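Local coordinates for protein MstE (Scytonema sp. PCC 10023, PDB 6SBF) that probably cyclises isoprenoid precursors to merosterol-type scaffolds, as a single-domain class II (type II) terpene cyclase, at residues L36-W45 with A80-R91. The protein carries 1 engineered substitution. Sequence-based numbering, arbitrary orientation.
Sequences LEARNLEGWW and ALMQAWELLKIR
Trp-44 lies flat between Leu-87 and Arg-91 near the end of helix 75-90. Leu-87 CB sits over one face, 3.7 Å from the centroid of the Trp-44 six-membered ring and 15° off its normal, a CH-pi contact. From the other side, the Arg-91 chain, bent at chi2 (-71°), sets a face of its guanidinium against the indole, NH2 3.6 Å from Trp-44 CE2, the two planes 41° apart. Leu-88 CD2 meets the edge at CZ3, in the ring plane. One water accepts from both Trp-44 NE1 and Arg-91 NH2, while Arg-91 NH1 reaches Asp-58 and Glu-59 in salt bridges. An alanine in place of Trp-44 would probably leave Leu-87 and the Arg-91 guanidinium without the surface between them and open a gap between the loop and helix 75-90.

Leu-87 CD1 packs 3.6 Å from Gly-43 C, where a side chain would clash with Gln-83 NE2. Toward Ala-80, whose CB meets Leu-36 CD2 at 3.7 Å, a second water accepts from Arg-39 NH2 and Gln-83 NE2 and donates to Ala-80 O, reconciling two donors 3.4 Å apart, Arg-39 NH2 and Gln-83 NE2. Arg-39 NE donates almost straight to Leu-36 O, in the carbonyl plane on a lone pair, which fixes the guanidinium against Leu-36 CD2. Further back, Asn-40 OD1 accepts from Gly-43 N, an Asx motif, and also from Trp-44 N, which probably helps hold the turn that carries the indole.

Helix 18-37 and its following loop are thus joined to helix 75-90 of the alpha6-alpha6 barrel by apolar and pi contacts, with water carrying the polar links.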
ATOM      1  N   LEU A  36     -16.655  -3.388   6.093  1.00 13.22           N
ATOM      2  CA  LEU A  36     -16.956  -4.061   7.371  1.00 13.27           C
ATOM      3  C   LEU A  36     -17.701  -5.370   7.106  1.00 13.58           C
ATOM      4  O   LEU A  36     -17.416  -6.379   7.788  1.00 15.31           O
ATOM      5  CB  LEU A  36     -17.735  -3.149   8.304  1.00 14.64           C
ATOM      6  CG  LEU A  36     -16.960  -1.927   8.774  1.00 15.26           C
ATOM      7  CD1 LEU A  36     -17.879  -0.999   9.539  1.00 18.53           C
ATOM      8  CD2 LEU A  36     -15.783  -2.338   9.620  1.00 18.11           C
ATOM      9  N   GLU A  37     -18.621  -5.360   6.139  1.00 13.42           N
ATOM     10  CA  GLU A  37     -19.381  -6.600   5.794  1.00 15.38           C
ATOM     11  C   GLU A  37     -18.463  -7.678   5.201  1.00 14.72           C
ATOM     12  O   GLU A  37     -18.770  -8.865   5.315  1.00 19.17           O
ATOM     13  CB  GLU A  37     -20.545  -6.270   4.863  1.00 16.73           C
ATOM     14  CG  GLU A  37     -21.367  -7.469   4.443  1.00 28.73           C
ATOM     15  CD  GLU A  37     -21.970  -8.285   5.551  1.00 46.96           C
ATOM     16  OE1 GLU A  37     -22.163  -9.504   5.338  1.00 62.90           O
ATOM     17  OE2 GLU A  37     -22.249  -7.706   6.616  1.00 51.02           O
ATOM     18  N   ALA A  38     -17.372  -7.274   4.569  1.00 13.98           N
ATOM     19  CA  ALA A  38     -16.495  -8.185   3.795  1.00 14.62           C
ATOM     20  C   ALA A  38     -15.567  -8.982   4.695  1.00 14.95           C
ATOM     21  O   ALA A  38     -14.898  -9.892   4.195  1.00 18.16           O
ATOM     22  CB  ALA A  38     -15.709  -7.399   2.748  1.00 16.56           C
ATOM     23  N   ARG A  39     -15.494  -8.723   5.995  1.00 15.37           N
ATOM     24  CA  ARG A  39     -14.675  -9.513   6.943  1.00 14.88           C
ATOM     25  C   ARG A  39     -15.212 -10.953   7.003  1.00 15.50           C
ATOM     26  O   ARG A  39     -16.454 -11.163   6.864  1.00 18.46           O
ATOM     27  CB  ARG A  39     -14.708  -8.843   8.324  1.00 15.00           C
ATOM     28  CG  ARG A  39     -14.020  -7.503   8.330  1.00 14.15           C
ATOM     29  CD  ARG A  39     -14.142  -6.788   9.650  1.00 13.42           C
ATOM     30  NE  ARG A  39     -15.505  -6.378   9.922  1.00 14.28           N
ATOM     31  CZ  ARG A  39     -15.928  -5.897  11.064  1.00 15.73           C
ATOM     32  NH1 ARG A  39     -17.214  -5.623  11.167  1.00 17.80           N
ATOM     33  NH2 ARG A  39     -15.053  -5.660  12.030  1.00 16.42           N
ATOM     34  N   ASN A  40     -14.310 -11.885   7.282  1.00 15.25           N
ATOM     35  CA  ASN A  40     -14.688 -13.318   7.389  1.00 17.53           C
ATOM     36  C   ASN A  40     -15.205 -13.645   8.804  1.00 22.49           C
ATOM     37  O   ASN A  40     -15.390 -12.741   9.596  1.00 19.69           O
ATOM     38  CB  ASN A  40     -13.537 -14.197   6.907  1.00 18.13           C
ATOM     39  CG  ASN A  40     -12.331 -14.280   7.820  1.00 18.47           C
ATOM     40  OD1 ASN A  40     -12.388 -13.811   8.969  1.00 18.20           O
ATOM     41  ND2 ASN A  40     -11.202 -14.799   7.299  1.00 20.97           N
ATOM     42  N   LEU A  41     -15.431 -14.926   9.090  1.00 25.91           N
ATOM     43  CA  LEU A  41     -16.080 -15.402  10.341  1.00 30.94           C
ATOM     44  C   LEU A  41     -15.382 -14.825  11.563  1.00 28.95           C
ATOM     45  O   LEU A  41     -16.040 -14.312  12.481  1.00 33.99           O
ATOM     46  CB  LEU A  41     -16.035 -16.952  10.424  1.00 39.21           C
ATOM     47  CG  LEU A  41     -16.604 -17.780   9.261  1.00 33.63           C
ATOM     48  CD1 LEU A  41     -16.060 -19.227   9.232  1.00 38.92           C
ATOM     49  CD2 LEU A  41     -18.126 -17.786   9.369  1.00 44.85           C
ATOM     50  N   GLU A  42     -14.043 -14.959  11.616  0.50 29.86           N
ATOM     51  CA  GLU A  42     -13.216 -14.533  12.781  0.50 30.00           C
ATOM     52  C   GLU A  42     -13.089 -13.007  12.750  0.50 22.81           C
ATOM     53  O   GLU A  42     -12.788 -12.434  13.784  0.50 22.15           O
ATOM     54  CB  GLU A  42     -11.804 -15.144  12.795  0.50 33.23           C
ATOM     55  CG  GLU A  42     -11.692 -16.519  13.450  0.50 34.37           C
ATOM     56  CD  GLU A  42     -11.685 -16.598  14.972  0.50 29.39           C
ATOM     57  OE1 GLU A  42     -11.148 -15.673  15.641  0.50 33.14           O
ATOM     58  OE2 GLU A  42     -12.197 -17.612  15.496  0.50 34.72           O
ATOM     59  N   GLY A  43     -13.232 -12.373  11.575  1.00 17.42           N
ATOM     60  CA  GLY A  43     -13.153 -10.923  11.483  1.00 14.86           C
ATOM     61  C   GLY A  43     -12.012 -10.412  10.602  1.00 15.14           C
ATOM     62  O   GLY A  43     -11.854  -9.204  10.527  1.00 15.31           O
ATOM     63  N   TRP A  44     -11.235 -11.284   9.986  1.00 14.65           N
ATOM     64  CA  TRP A  44     -10.135 -10.819   9.104  1.00 13.17           C
ATOM     65  C   TRP A  44     -10.676 -10.182   7.828  1.00 12.43           C
ATOM     66  O   TRP A  44     -11.645 -10.673   7.257  1.00 13.71           O
ATOM     67  CB  TRP A  44      -9.268 -12.021   8.710  1.00 13.71           C
ATOM     68  CG  TRP A  44      -8.507 -12.670   9.816  1.00 13.81           C
ATOM     69  CD1 TRP A  44      -8.841 -13.816  10.478  1.00 15.66           C
ATOM     70  CD2 TRP A  44      -7.256 -12.260  10.373  1.00 12.81           C
ATOM     71  NE1 TRP A  44      -7.888 -14.134  11.410  1.00 15.45           N
ATOM     72  CE2 TRP A  44      -6.897 -13.187  11.364  1.00 13.20           C
ATOM     73  CE3 TRP A  44      -6.442 -11.147  10.176  1.00 13.61           C
ATOM     74  CZ2 TRP A  44      -5.732 -13.068  12.106  1.00 13.62           C
ATOM     75  CZ3 TRP A  44      -5.284 -11.027  10.904  1.00 13.24           C
ATOM     76  CH2 TRP A  44      -4.930 -11.979  11.859  1.00 13.63           C
ATOM     77  N   TRP A  45      -9.930  -9.210   7.298  1.00 12.69           N
ATOM     78  CA  TRP A  45      -9.975  -8.892   5.868  1.00 12.33           C
ATOM     79  C   TRP A  45      -8.996  -9.786   5.094  1.00 12.25           C
ATOM     80  O   TRP A  45      -7.862  -9.945   5.523  1.00 13.18           O
ATOM     81  CB  TRP A  45      -9.582  -7.427   5.676  1.00 12.25           C
ATOM     82  CG  TRP A  45     -10.635  -6.456   6.114  1.00 12.34           C
ATOM     83  CD1 TRP A  45     -11.849  -6.260   5.553  1.00 13.93           C
ATOM     84  CD2 TRP A  45     -10.542  -5.493   7.182  1.00 12.33           C
ATOM     85  NE1 TRP A  45     -12.560  -5.292   6.230  1.00 13.48           N
ATOM     86  CE2 TRP A  45     -11.762  -4.805   7.215  1.00 12.69           C
ATOM     87  CE3 TRP A  45      -9.546  -5.142   8.107  1.00 12.23           C
ATOM     88  CZ2 TRP A  45     -12.017  -3.822   8.185  1.00 14.40           C
ATOM     89  CZ3 TRP A  45      -9.789  -4.170   9.078  1.00 13.21           C
ATOM     90  CH2 TRP A  45     -11.011  -3.496   9.076  1.00 14.21           C
ATOM     91  N   ALA A  80     -13.563  -1.773  14.950  1.00 13.25           N
ATOM     92  CA  ALA A  80     -13.079  -2.761  13.953  1.00 12.61           C
ATOM     93  C   ALA A  80     -11.558  -2.823  13.948  1.00 12.48           C
ATOM     94  O   ALA A  80     -10.978  -3.903  13.827  1.00 13.33           O
ATOM     95  CB  ALA A  80     -13.617  -2.425  12.605  1.00 13.06           C
ATOM     96  N   LEU A  81     -10.901  -1.681  14.076  1.00 12.01           N
ATOM     97  CA  LEU A  81      -9.434  -1.644  14.127  1.00 12.66           C
ATOM     98  C   LEU A  81      -8.885  -2.279  15.390  1.00 11.23           C
ATOM     99  O   LEU A  81      -7.891  -3.027  15.370  1.00 12.29           O
ATOM    100  CB  LEU A  81      -8.921  -0.234  13.955  1.00 13.08           C
ATOM    101  CG  LEU A  81      -8.770   0.271  12.537  1.00 18.90           C
ATOM    102  CD1 LEU A  81      -9.849  -0.148  11.581  1.00 21.79           C
ATOM    103  CD2 LEU A  81      -8.449   1.722  12.495  1.00 19.40           C
ATOM    104  N   MET A  82      -9.560  -2.060  16.522  1.00 12.67           N
ATOM    105  CA  MET A  82      -9.166  -2.715  17.791  0.50 13.92           C
ATOM    106  C   MET A  82      -9.284  -4.245  17.622  1.00 12.62           C
ATOM    107  O   MET A  82      -8.399  -4.972  18.057  1.00 13.70           O
ATOM    108  CB  MET A  82     -10.084  -2.192  18.901  0.50 16.85           C
ATOM    109  CG  MET A  82      -9.814  -0.759  19.249  0.50 18.83           C
ATOM    110  SD  MET A  82      -8.429  -0.714  20.369  0.50 27.79           S
ATOM    111  CE  MET A  82      -9.334  -0.932  21.907  0.50 25.78           C
ATOM    112  N   GLN A  83     -10.360  -4.710  16.981  1.00 12.84           N
ATOM    113  CA  GLN A  83     -10.548  -6.150  16.749  1.00 14.06           C
ATOM    114  C   GLN A  83      -9.449  -6.687  15.812  1.00 13.16           C
ATOM    115  O   GLN A  83      -8.904  -7.762  16.032  1.00 13.96           O
ATOM    116  CB  GLN A  83     -11.931  -6.460  16.181  1.00 15.66           C
ATOM    117  CG  GLN A  83     -12.007  -7.939  15.671  1.00 20.96           C
ATOM    118  CD  GLN A  83     -13.381  -8.366  15.192  1.00 25.42           C
ATOM    119  OE1 GLN A  83     -14.159  -8.939  15.951  1.00 31.12           O
ATOM    120  NE2 GLN A  83     -13.684  -8.080  13.931  1.00 19.41           N
ATOM    121  N   ALA A  84      -9.115  -5.929  14.773  1.00 12.49           N
ATOM    122  CA  ALA A  84      -8.058  -6.348  13.835  1.00 12.09           C
ATOM    123  C   ALA A  84      -6.725  -6.499  14.588  1.00 12.01           C
ATOM    124  O   ALA A  84      -5.989  -7.459  14.325  1.00 13.37           O
ATOM    125  CB  ALA A  84      -7.934  -5.345  12.710  1.00 13.74           C
ATOM    126  N   TRP A  85      -6.431  -5.570  15.504  1.00 12.35           N
ATOM    127  CA  TRP A  85      -5.181  -5.688  16.264  1.00 12.44           C
ATOM    128  C   TRP A  85      -5.235  -6.906  17.179  1.00 12.40           C
ATOM    129  O   TRP A  85      -4.230  -7.603  17.330  1.00 13.67           O
ATOM    130  CB  TRP A  85      -4.945  -4.386  17.063  1.00 13.05           C
ATOM    131  CG  TRP A  85      -3.788  -4.419  17.980  1.00 13.34           C
ATOM    132  CD1 TRP A  85      -3.812  -4.303  19.341  1.00 14.50           C
ATOM    133  CD2 TRP A  85      -2.398  -4.623  17.636  1.00 12.98           C
ATOM    134  NE1 TRP A  85      -2.566  -4.439  19.841  1.00 16.05           N
ATOM    135  CE2 TRP A  85      -1.652  -4.618  18.835  1.00 14.28           C
ATOM    136  CE3 TRP A  85      -1.702  -4.808  16.428  1.00 15.07           C
ATOM    137  CZ2 TRP A  85      -0.277  -4.792  18.868  1.00 16.08           C
ATOM    138  CZ3 TRP A  85      -0.353  -4.958  16.479  1.00 15.81           C
ATOM    139  CH2 TRP A  85       0.356  -4.983  17.666  1.00 16.93           C
ATOM    140  N   GLU A  86      -6.381  -7.171  17.788  1.00 13.10           N
ATOM    141  CA  GLU A  86      -6.497  -8.386  18.617  1.00 13.84           C
ATOM    142  C   GLU A  86      -6.270  -9.647  17.765  1.00 13.42           C
ATOM    143  O   GLU A  86      -5.583 -10.577  18.244  1.00 14.34           O
ATOM    144  CB  GLU A  86      -7.872  -8.432  19.295  1.00 16.82           C
ATOM    145  CG  GLU A  86      -8.026  -7.395  20.387  1.00 18.35           C
ATOM    146  CD  GLU A  86      -7.062  -7.425  21.575  1.00 24.14           C
ATOM    147  OE1 GLU A  86      -6.663  -8.528  21.992  1.00 27.26           O
ATOM    148  OE2 GLU A  86      -6.708  -6.318  22.082  1.00 32.39           O
ATOM    149  N   LEU A  87      -6.787  -9.670  16.530  1.00 13.10           N
ATOM    150  CA  LEU A  87      -6.519 -10.822  15.621  1.00 12.77           C
ATOM    151  C   LEU A  87      -5.012 -10.947  15.338  1.00 13.50           C
ATOM    152  O   LEU A  87      -4.476 -12.063  15.394  1.00 14.49           O
ATOM    153  CB  LEU A  87      -7.307 -10.651  14.317  1.00 13.06           C
ATOM    154  CG  LEU A  87      -8.827 -10.810  14.507  1.00 13.91           C
ATOM    155  CD1 LEU A  87      -9.554 -10.480  13.203  1.00 16.40           C
ATOM    156  CD2 LEU A  87      -9.202 -12.203  14.948  1.00 17.39           C
ATOM    157  N   LEU A  88      -4.365  -9.825  15.054  1.00 13.08           N
ATOM    158  CA  LEU A  88      -2.932  -9.833  14.804  1.00 12.73           C
ATOM    159  C   LEU A  88      -2.148 -10.342  16.010  1.00 12.84           C
ATOM    160  O   LEU A  88      -1.170 -11.098  15.876  1.00 13.49           O
ATOM    161  CB  LEU A  88      -2.480  -8.461  14.325  1.00 13.05           C
ATOM    162  CG  LEU A  88      -2.879  -8.130  12.893  1.00 14.21           C
ATOM    163  CD1 LEU A  88      -2.763  -6.667  12.638  1.00 15.60           C
ATOM    164  CD2 LEU A  88      -2.134  -8.919  11.864  1.00 14.47           C
ATOM    165  N   LYS A  89      -2.538  -9.928  17.219  1.00 13.80           N
ATOM    166  CA  LYS A  89      -1.815 -10.405  18.426  1.00 14.89           C
ATOM    167  C   LYS A  89      -1.919 -11.915  18.612  1.00 14.17           C
ATOM    168  O   LYS A  89      -0.967 -12.496  19.150  1.00 15.77           O
ATOM    169  CB  LYS A  89      -2.318  -9.671  19.663  1.00 15.22           C
ATOM    170  CG  LYS A  89      -1.786  -8.246  19.759  1.00 16.53           C
ATOM    171  CD  LYS A  89      -2.081  -7.594  21.077  1.00 20.54           C
ATOM    172  CE  LYS A  89      -3.559  -7.441  21.329  1.00 21.16           C
ATOM    173  NZ  LYS A  89      -3.766  -6.804  22.626  1.00 25.63           N
ATOM    174  N   ILE A  90      -3.038 -12.506  18.170  1.00 13.95           N
ATOM    175  CA  ILE A  90      -3.194 -13.969  18.295  1.00 15.36           C
ATOM    176  C   ILE A  90      -2.297 -14.698  17.296  1.00 15.35           C
ATOM    177  O   ILE A  90      -1.976 -15.855  17.531  1.00 16.34           O
ATOM    178  CB  ILE A  90      -4.685 -14.343  18.186  1.00 17.22           C
ATOM    179  CG1 ILE A  90      -5.397 -13.848  19.442  1.00 20.10           C
ATOM    180  CG2 ILE A  90      -4.911 -15.788  17.950  1.00 22.51           C
ATOM    181  CD1 ILE A  90      -6.910 -13.722  19.276  1.00 24.86           C
ATOM    182  N   ARG A  91      -1.842 -14.040  16.213  1.00 14.91           N
ATOM    183  CA  ARG A  91      -0.862 -14.594  15.235  1.00 13.72           C
ATOM    184  C   ARG A  91       0.540 -14.400  15.812  1.00 14.53           C
ATOM    185  O   ARG A  91       1.326 -13.548  15.314  1.00 15.30           O
ATOM    186  CB  ARG A  91      -1.061 -13.973  13.858  1.00 14.08           C
ATOM    187  CG  ARG A  91      -2.362 -14.318  13.168  1.00 13.64           C
ATOM    188  CD  ARG A  91      -2.407 -15.772  12.696  1.00 14.01           C
ATOM    189  NE  ARG A  91      -3.662 -16.096  12.070  1.00 12.97           N
ATOM    190  CZ  ARG A  91      -3.934 -15.894  10.780  1.00 13.54           C
ATOM    191  NH1 ARG A  91      -3.014 -15.495   9.905  1.00 13.70           N
ATOM    192  NH2 ARG A  91      -5.149 -16.146  10.341  1.00 13.68           N
TER
HETATM  193  O   HOH W   1     -12.194  -6.045  12.453  1.00 15.58           O
HETATM  194  O   HOH W   2      -7.171 -16.716  12.581  1.00 36.60           O